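Local coordinates for protein Myo-inositol 2-dehydrogenase (PDB 3CEA) that probably oxidises myo-inositol at C2 to the ketone with bound NAD as hydride acceptor, at residues A74-A79 with Q303-N308; F83-T88 with D112-V117; L104-N109 with E176-G181. All blocks are in the same frame, centred on the assembly; numbering follows the deposited sequence.

Contact 1: residues A74-A79 with Q303-N308. With NAD (nicotinamide-adenine-dinucleotide), chain E.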
# COMPACT_ATOMS: atom_id res chain seq x y z
N ALA A 74 36.39 -27.13 2.09
CA ALA A 74 35.96 -25.76 1.84
C ALA A 74 36.02 -24.88 3.09
O ALA A 74 35.96 -25.37 4.22
CB ALA A 74 34.55 -25.74 1.26
N ILE A 75 36.14 -23.57 2.87
CA ILE A 75 36.19 -22.60 3.96
C ILE A 75 35.27 -21.41 3.67
O ILE A 75 35.10 -21.01 2.51
CB ILE A 75 37.65 -22.15 4.26
CG1 ILE A 75 37.73 -21.43 5.61
CG2 ILE A 75 38.22 -21.31 3.12
CD1 ILE A 75 39.11 -21.44 6.25
N PHE A 76 34.67 -20.87 4.73
CA PHE A 76 33.83 -19.68 4.64
C PHE A 76 34.47 -18.53 5.40
O PHE A 76 34.61 -18.59 6.62
CB PHE A 76 32.42 -19.98 5.16
CG PHE A 76 31.67 -21.00 4.35
CD1 PHE A 76 31.83 -22.36 4.60
CD2 PHE A 76 30.81 -20.60 3.33
CE1 PHE A 76 31.15 -23.31 3.84
CE2 PHE A 76 30.12 -21.54 2.57
CZ PHE A 76 30.29 -22.90 2.82
N ILE A 77 34.86 -17.49 4.68
CA ILE A 77 35.51 -16.33 5.29
C ILE A 77 34.49 -15.21 5.54
O ILE A 77 34.09 -14.48 4.62
CB ILE A 77 36.72 -15.83 4.46
CG1 ILE A 77 37.76 -16.95 4.30
CG2 ILE A 77 37.37 -14.61 5.11
CD1 ILE A 77 38.73 -16.76 3.14
N VAL A 78 34.07 -15.10 6.80
CA VAL A 78 33.17 -14.04 7.25
C VAL A 78 33.89 -13.21 8.33
O VAL A 78 33.28 -12.77 9.31
CB VAL A 78 31.83 -14.60 7.79
CG1 VAL A 78 30.73 -13.54 7.68
CG2 VAL A 78 31.41 -15.86 7.03
N ALA A 79 35.19 -13.03 8.14
CA ALA A 79 36.00 -12.13 8.96
C ALA A 79 35.97 -10.74 8.32
O ALA A 79 35.50 -10.60 7.19
CB ALA A 79 37.43 -12.66 9.05
N GLN A 303 24.24 -22.64 -0.42
CA GLN A 303 23.85 -23.90 -1.03
C GLN A 303 24.38 -24.00 -2.46
O GLN A 303 24.86 -25.06 -2.87
CB GLN A 303 22.33 -24.08 -1.02
CG GLN A 303 21.85 -25.45 -1.50
CD GLN A 303 22.18 -26.56 -0.53
OE1 GLN A 303 21.65 -26.63 0.57
NE2 GLN A 303 23.08 -27.46 -0.95
N ASP A 304 24.30 -22.90 -3.20
CA ASP A 304 24.82 -22.84 -4.57
C ASP A 304 26.33 -23.07 -4.60
O ASP A 304 26.83 -23.79 -5.47
CB ASP A 304 24.47 -21.50 -5.23
CG ASP A 304 24.92 -21.42 -6.69
OD1 ASP A 304 24.56 -22.33 -7.48
OD2 ASP A 304 25.62 -20.45 -7.04
N PHE A 305 27.04 -22.48 -3.63
CA PHE A 305 28.48 -22.68 -3.48
C PHE A 305 28.82 -24.14 -3.20
O PHE A 305 29.73 -24.70 -3.82
CB PHE A 305 29.04 -21.79 -2.36
CG PHE A 305 30.45 -22.12 -1.95
CD1 PHE A 305 31.53 -21.71 -2.72
CD2 PHE A 305 30.69 -22.85 -0.79
CE1 PHE A 305 32.83 -22.02 -2.34
CE2 PHE A 305 31.99 -23.16 -0.40
CZ PHE A 305 33.06 -22.75 -1.18
N VAL A 306 28.09 -24.75 -2.27
CA VAL A 306 28.29 -26.16 -1.91
C VAL A 306 28.05 -27.06 -3.12
O VAL A 306 28.85 -27.96 -3.40
CB VAL A 306 27.39 -26.57 -0.70
CG1 VAL A 306 27.37 -28.08 -0.52
CG2 VAL A 306 27.88 -25.89 0.57
N ASN A 307 26.96 -26.80 -3.85
CA ASN A 307 26.67 -27.50 -5.11
C ASN A 307 27.78 -27.29 -6.14
O ASN A 307 28.18 -28.23 -6.83
CB ASN A 307 25.33 -27.03 -5.69
CG ASN A 307 24.14 -27.37 -4.80
OD1 ASN A 307 24.14 -28.37 -4.09
ND2 ASN A 307 23.12 -26.52 -4.85
N ASN A 308 28.28 -26.05 -6.22
CA ASN A 308 29.36 -25.70 -7.14
C ASN A 308 30.64 -26.48 -6.89
O ASN A 308 31.29 -26.93 -7.83
CB ASN A 308 29.63 -24.19 -7.12
CG ASN A 308 28.60 -23.39 -7.91
OD1 ASN A 308 27.75 -23.96 -8.60
ND2 ASN A 308 28.68 -22.07 -7.82
PA NAD E . 31.70 -8.64 12.77
O1A NAD E . 30.34 -8.63 13.36
O2A NAD E . 32.57 -7.61 13.37
O5B NAD E . 32.33 -10.12 12.91
C5B NAD E . 33.69 -10.36 12.63
C4B NAD E . 34.10 -11.72 13.18
O4B NAD E . 35.36 -12.12 12.66
C3B NAD E . 34.22 -11.72 14.70
O3B NAD E . 33.55 -12.85 15.19
C2B NAD E . 35.71 -11.83 14.97
O2B NAD E . 36.00 -12.60 16.11
C1B NAD E . 36.24 -12.48 13.70
N9A NAD E . 37.62 -12.04 13.40
C8A NAD E . 38.07 -10.75 13.29
N7A NAD E . 39.38 -10.76 12.99
C5A NAD E . 39.79 -12.05 12.91
C6A NAD E . 41.02 -12.63 12.64
N6A NAD E . 42.00 -11.88 12.16
N1A NAD E . 41.14 -14.01 12.63
C2A NAD E . 40.03 -14.81 12.88
N3A NAD E . 38.81 -14.22 13.15
C4A NAD E . 38.69 -12.87 13.16
O3 NAD E . 31.62 -8.41 11.17
PN NAD E . 30.37 -8.92 10.30
O1N NAD E . 29.96 -10.27 10.77
O2N NAD E . 29.39 -7.82 10.25
O5D NAD E . 30.96 -9.06 8.81
C5D NAD E . 32.16 -9.73 8.51
C4D NAD E . 32.37 -9.65 7.00
O4D NAD E . 31.15 -9.90 6.32
C3D NAD E . 32.86 -8.28 6.57
O3D NAD E . 33.98 -8.44 5.73
C2D NAD E . 31.70 -7.67 5.80
O2D NAD E . 32.12 -6.94 4.68
C1D NAD E . 30.86 -8.87 5.39
N1N NAD E . 29.42 -8.56 5.37
C2N NAD E . 28.69 -8.85 4.24
C3N NAD E . 27.32 -8.57 4.19
C7N NAD E . 26.48 -9.04 3.04
O7N NAD E . 25.26 -8.39 2.79
N7N NAD E . 26.89 -10.06 2.28
C4N NAD E . 26.70 -7.97 5.29
C5N NAD E . 27.45 -7.67 6.42
C6N NAD E . 28.81 -7.97 6.45

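Contact 2: residues F83-T88 with D112-V117. With NAD (nicotinamide-adenine-dinucleotide), chain E.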
# COMPACT_ATOMS: atom_id res chain seq x y z
N PHE A 83 41.12 -8.57 6.19
CA PHE A 83 41.70 -9.91 6.32
C PHE A 83 41.33 -10.85 5.18
O PHE A 83 41.87 -11.95 5.07
CB PHE A 83 41.32 -10.53 7.66
CG PHE A 83 41.86 -9.79 8.85
CD1 PHE A 83 43.17 -9.97 9.27
CD2 PHE A 83 41.04 -8.90 9.56
CE1 PHE A 83 43.68 -9.28 10.37
CE2 PHE A 83 41.54 -8.21 10.66
CZ PHE A 83 42.86 -8.40 11.07
N HIS A 84 40.40 -10.42 4.32
CA HIS A 84 39.91 -11.23 3.21
C HIS A 84 41.00 -11.70 2.22
O HIS A 84 41.06 -12.89 1.92
CB HIS A 84 38.79 -10.49 2.45
CG HIS A 84 37.49 -10.44 3.19
ND1 HIS A 84 36.33 -9.99 2.60
CD2 HIS A 84 37.16 -10.80 4.45
CE1 HIS A 84 35.34 -10.06 3.47
NE2 HIS A 84 35.82 -10.54 4.60
N PRO A 85 41.85 -10.78 1.72
CA PRO A 85 42.87 -11.19 0.75
C PRO A 85 43.86 -12.21 1.31
O PRO A 85 44.11 -13.24 0.67
CB PRO A 85 43.59 -9.88 0.42
CG PRO A 85 42.62 -8.81 0.75
CD PRO A 85 41.92 -9.32 1.97
N GLU A 86 44.41 -11.94 2.49
CA GLU A 86 45.41 -12.82 3.11
C GLU A 86 44.83 -14.17 3.52
O GLU A 86 45.55 -15.18 3.50
CB GLU A 86 46.10 -12.13 4.29
CG GLU A 86 45.17 -11.58 5.37
CD GLU A 86 45.92 -11.06 6.59
OE1 GLU A 86 46.72 -11.83 7.18
OE2 GLU A 86 45.69 -9.89 6.97
N MSE A 87 43.56 -14.20 3.90
CA MSE A 87 42.88 -15.44 4.26
C MSE A 87 42.56 -16.27 3.03
O MSE A 87 42.71 -17.50 3.05
CB MSE A 87 41.61 -15.17 5.06
CG MSE A 87 41.86 -14.80 6.51
SE MSE A 87 40.26 -14.24 7.43
CE MSE A 87 41.03 -13.93 9.19
N THR A 88 42.13 -15.60 1.96
CA THR A 88 41.83 -16.26 0.69
C THR A 88 43.08 -16.88 0.08
O THR A 88 43.07 -18.05 -0.29
CB THR A 88 41.16 -15.29 -0.31
OG1 THR A 88 39.97 -14.76 0.28
CG2 THR A 88 40.78 -16.01 -1.60
N ASP A 112 44.69 -7.45 -6.03
CA ASP A 112 45.32 -7.90 -7.27
C ASP A 112 46.05 -9.23 -7.08
O ASP A 112 45.89 -10.15 -7.90
CB ASP A 112 46.29 -6.85 -7.82
CG ASP A 112 45.62 -5.88 -8.79
OD1 ASP A 112 44.38 -5.93 -8.94
OD2 ASP A 112 46.36 -5.08 -9.40
N GLU A 113 46.83 -9.33 -6.01
CA GLU A 113 47.56 -10.55 -5.67
C GLU A 113 46.59 -11.69 -5.37
O GLU A 113 46.80 -12.83 -5.81
CB GLU A 113 48.48 -10.31 -4.47
N MSE A 114 45.53 -11.37 -4.63
CA MSE A 114 44.46 -12.30 -4.30
C MSE A 114 43.80 -12.86 -5.57
O MSE A 114 43.63 -14.07 -5.70
CB MSE A 114 43.43 -11.61 -3.40
CG MSE A 114 42.21 -12.43 -3.05
SE MSE A 114 40.80 -11.27 -2.36
CE MSE A 114 39.39 -12.56 -2.21
N ALA A 115 43.45 -11.97 -6.50
CA ALA A 115 42.84 -12.35 -7.77
C ALA A 115 43.75 -13.27 -8.58
O ALA A 115 43.27 -14.23 -9.20
CB ALA A 115 42.48 -11.11 -8.58
N LYS A 116 45.05 -12.98 -8.57
CA LYS A 116 46.05 -13.78 -9.28
C LYS A 116 46.19 -15.19 -8.69
O LYS A 116 46.35 -16.16 -9.43
CB LYS A 116 47.40 -13.07 -9.29
N VAL A 117 46.12 -15.27 -7.36
CA VAL A 117 46.19 -16.55 -6.64
C VAL A 117 44.97 -17.43 -6.96
O VAL A 117 45.10 -18.65 -7.13
CB VAL A 117 46.37 -16.34 -5.11
CG1 VAL A 117 46.17 -17.63 -4.33
CG2 VAL A 117 47.74 -15.76 -4.81
PA NAD E . 31.70 -8.64 12.77
O1A NAD E . 30.34 -8.63 13.36
O2A NAD E . 32.57 -7.61 13.37
O5B NAD E . 32.33 -10.12 12.91
C5B NAD E . 33.69 -10.36 12.63
C4B NAD E . 34.10 -11.72 13.18
O4B NAD E . 35.36 -12.12 12.66
C3B NAD E . 34.22 -11.72 14.70
O3B NAD E . 33.55 -12.85 15.19
C2B NAD E . 35.71 -11.83 14.97
O2B NAD E . 36.00 -12.60 16.11
C1B NAD E . 36.24 -12.48 13.70
N9A NAD E . 37.62 -12.04 13.40
C8A NAD E . 38.07 -10.75 13.29
N7A NAD E . 39.38 -10.76 12.99
C5A NAD E . 39.79 -12.05 12.91
C6A NAD E . 41.02 -12.63 12.64
N6A NAD E . 42.00 -11.88 12.16
N1A NAD E . 41.14 -14.01 12.63
C2A NAD E . 40.03 -14.81 12.88
N3A NAD E . 38.81 -14.22 13.15
C4A NAD E . 38.69 -12.87 13.16
O3 NAD E . 31.62 -8.41 11.17
PN NAD E . 30.37 -8.92 10.30
O1N NAD E . 29.96 -10.27 10.77
O2N NAD E . 29.39 -7.82 10.25
O5D NAD E . 30.96 -9.06 8.81
C5D NAD E . 32.16 -9.73 8.51
C4D NAD E . 32.37 -9.65 7.00
O4D NAD E . 31.15 -9.90 6.32
C3D NAD E . 32.86 -8.28 6.57
O3D NAD E . 33.98 -8.44 5.73
C2D NAD E . 31.70 -7.67 5.80
O2D NAD E . 32.12 -6.94 4.68
C1D NAD E . 30.86 -8.87 5.39
N1N NAD E . 29.42 -8.56 5.37
C2N NAD E . 28.69 -8.85 4.24
C3N NAD E . 27.32 -8.57 4.19
C7N NAD E . 26.48 -9.04 3.04
O7N NAD E . 25.26 -8.39 2.79
N7N NAD E . 26.89 -10.06 2.28
C4N NAD E . 26.70 -7.97 5.29
C5N NAD E . 27.45 -7.67 6.42
C6N NAD E . 28.81 -7.97 6.45

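Contact 3: residues L104-N109 with E176-G181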
# COMPACT_ATOMS: atom_id res chain seq x y z
N LEU A 104 35.90 -7.95 -1.73
CA LEU A 104 37.13 -8.73 -1.87
C LEU A 104 38.23 -8.25 -0.92
O LEU A 104 38.97 -9.06 -0.35
CB LEU A 104 37.63 -8.72 -3.32
CG LEU A 104 36.75 -9.38 -4.38
CD1 LEU A 104 37.32 -9.15 -5.77
CD2 LEU A 104 36.55 -10.87 -4.13
N GLY A 105 38.33 -6.93 -0.75
CA GLY A 105 39.32 -6.31 0.12
C GLY A 105 39.19 -4.80 0.09
O GLY A 105 38.14 -4.28 -0.26
N LEU A 106 40.27 -4.11 0.47
CA LEU A 106 40.29 -2.65 0.47
C LEU A 106 41.45 -2.08 -0.34
O LEU A 106 41.25 -1.19 -1.17
CB LEU A 106 40.32 -2.10 1.91
CG LEU A 106 39.13 -2.43 2.81
CD1 LEU A 106 39.35 -1.83 4.18
CD2 LEU A 106 37.82 -1.94 2.21
N ASP A 107 42.65 -2.59 -0.08
CA ASP A 107 43.85 -2.20 -0.82
C ASP A 107 43.86 -2.86 -2.19
O ASP A 107 43.70 -4.08 -2.29
CB ASP A 107 45.10 -2.58 -0.02
CG ASP A 107 46.40 -2.22 -0.74
OD1 ASP A 107 46.48 -1.15 -1.38
OD2 ASP A 107 47.36 -3.02 -0.65
N PHE A 108 44.06 -2.06 -3.24
CA PHE A 108 44.09 -2.57 -4.61
C PHE A 108 45.26 -3.51 -4.89
O PHE A 108 45.15 -4.41 -5.73
CB PHE A 108 44.10 -1.41 -5.62
CG PHE A 108 42.79 -0.68 -5.73
CD1 PHE A 108 41.62 -1.35 -6.07
CD2 PHE A 108 42.73 0.70 -5.51
CE1 PHE A 108 40.40 -0.67 -6.17
CE2 PHE A 108 41.52 1.39 -5.61
CZ PHE A 108 40.36 0.71 -5.95
N ASN A 109 46.38 -3.30 -4.19
CA ASN A 109 47.54 -4.19 -4.30
C ASN A 109 47.26 -5.58 -3.74
O ASN A 109 47.61 -6.58 -4.36
CB ASN A 109 48.76 -3.57 -3.61
CG ASN A 109 49.30 -2.34 -4.33
OD1 ASN A 109 49.34 -2.29 -5.57
ND2 ASN A 109 49.72 -1.34 -3.56
N GLU A 176 36.86 -1.49 15.15
CA GLU A 176 37.79 -2.61 15.25
C GLU A 176 38.54 -2.89 13.94
O GLU A 176 39.64 -3.44 13.95
CB GLU A 176 37.07 -3.88 15.73
CG GLU A 176 36.73 -3.86 17.22
CD GLU A 176 35.96 -5.09 17.67
OE1 GLU A 176 35.19 -5.65 16.85
OE2 GLU A 176 36.11 -5.49 18.84
N ALA A 177 37.92 -2.51 12.82
CA ALA A 177 38.52 -2.70 11.50
C ALA A 177 38.04 -1.65 10.50
O ALA A 177 36.95 -1.09 10.64
CB ALA A 177 38.23 -4.11 10.98
N ASP A 178 38.87 -1.39 9.49
CA ASP A 178 38.51 -0.53 8.37
C ASP A 178 37.40 -1.20 7.56
O ASP A 178 37.60 -2.29 7.00
CB ASP A 178 39.75 -0.28 7.50
CG ASP A 178 39.60 0.89 6.53
OD1 ASP A 178 38.46 1.29 6.20
OD2 ASP A 178 40.64 1.41 6.09
N SER A 179 36.23 -0.58 7.52
CA SER A 179 35.10 -1.08 6.73
C SER A 179 35.24 -0.68 5.26
O SER A 179 34.70 -1.35 4.37
CB SER A 179 33.77 -0.59 7.29
OG SER A 179 33.53 0.76 6.95
N GLY A 180 35.98 0.40 5.02
CA GLY A 180 36.21 0.91 3.68
C GLY A 180 35.33 2.09 3.32
O GLY A 180 35.32 2.54 2.18
N GLY A 181 34.59 2.59 4.31
CA GLY A 181 33.67 3.70 4.08
C GLY A 181 32.28 3.26 3.68
O GLY A 181 32.05 2.09 3.37

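Contact 1: residues A74-A79 with Q303-N308
In the NAD-binding Rossmann domain, Phe76 on the inner parallel strand 74-77 meets Phe305 of helix 295-311, which returns late in the chain to cover one face of the sheet. Strand and helix run nearly antiparallel, at 153°, with their axes 10.8 Å apart, so side chains alone fill the gap and no hydrogen bond crosses it. Phe305 carries most of the helix's side of the contact. Its CG stands anti to the backbone N (chi1 168°), which sends the ring toward the strand. The two phenyl rings slide past each other in opposite directions with planes at 71°; Phe76 CZ lies 3.6 Å from Phe305 CD2, and Phe76 CE2 also lies near CD2 of Phe305. Ala74 CB comes up at the edge of the Phe305 ring, 4.0 Å from CE2. Val306 CG2 adds a looser touch at the edge of the Phe76 ring. Phe99 of the next strand contacts both rings, completing an aromatic cluster, while Ile75 and Ile77 serve the opposite face against helix 84-93. Just beyond the strand, Ala79 O accepts a hydrogen bond from NAD O3D at 3.0 Å and another from His84 NE2. A parallel strand with apolar layers on both faces and the dinucleotide at its C-terminal end is the hallmark of the Rossmann fold.

Contact 2: residues F83-T88 with D112-V117
A single side chain carries one whole half of this contact: Met114, present as selenomethionine, reaches from helix 108-119 across to Pro85 and Thr88 on helix 84-93. Both helices belong to the Rossmann fold, where they follow neighbouring strands of the parallel sheet; here they run almost side by side, at 26°, with axes 9.2 Å apart. Met114 sets out with CG anti to its own N (chi1 176°) and stays extended beyond, so its full length spans the space between the helices. The selenium settles on the backbone of Pro85, SE to CA being 3.7 Å, and the pyrrolidine CB lies alongside at 4.2 Å. The terminal methyl goes further, to Thr88, where CE is 3.4 Å from OG1 and also touches CB and CG2. No hydrogen bond joins the helices. Leu104 borders Met114 too, with its O near the selenium and its CD2 near the methyl. Away from Met114, the 83-88 segment serves the cofactor: Phe83 presents a ring face to NAD N6A, which sits 3.5 Å above the ring centre, and Met87 CE lies 3.4 Å from NAD N1A. The His84 ring is held by bonds from NE2 to Ala79 O and from ND1 to Pro103 O, and NE2 also comes close to the ribose hydroxyl O3D of NAD. The hydroxyl of Thr88 is occupied within its own helix. His84 O is gripped twice, by Thr88 N and, from the opposite face of its plane, by Thr88 OG1 at 2.7 Å, with the hydroxyl oxygen 37° out of the carbonyl plane.

Contact 3: residues L104-N109 with E176-G181
With CG beside its backbone N (chi1 -62°) and CD1 trans to CA, Leu106 extends its forked end to Asp178 and Gly180, while Asp178 has CG opposite its own N (chi1 -164°), which sets CB and CG against Leu106 CD1. The branches of Leu106 divide the work. CD1 rests 3.4 Å from Asp178 O and 3.6 Å from Asp178 CG, against CB and the carboxylate carbon. CD2 goes to the following residues, reaching Gly180 CA at 3.6 Å and Ser179 O at 3.8 Å; without a side chain, Gly180 admits this close approach, and its positive phi (101°) favours glycine as well. The receiving loop is shaped by its own weak bonds: Gly180 N to Asp178 OD1, 2.9 Å, of the Asx-turn kind, and Gly181 N to Ser179 OG. Ser179 OG is also bonded to Glu222. On the leucine side, Asp107 is the N-cap of helix 108-119. Leu106 thus joins the Rossmann domain to the loop between helices 167-176 and 182-198 of the C-terminal domain. No hydrogen bond or salt bridge crosses here, and this contact rests on van der Waals packing of the leucine methyls against backbone and carboxylate carbon.

Overall arrangement
The three contacts step across the Rossmann domain toward the C-terminal domain. Contacts 1 and 2 have centres 16 Å apart and touch, through Ala79 and Ile77 with His84, Met87 and Thr88; strand 74-77 and helix 84-93 are consecutive elements, and both contacts meet NAD. Contacts 2 and 3 lie 12 Å apart, share helix 108-119 and touch through Leu104 and Gly105. Contacts 1 and 3, 21 Å apart, do not touch. Along the chain the segments of contacts 2 and 3 alternate, and all four fall between 74-79 and 303-308. Contact 1 brings a late helix back onto the nucleotide-binding sheet, while contact 3 joins the two domains, its Ser179 side chain about 7 Å from the Rossmann-bound cofactor.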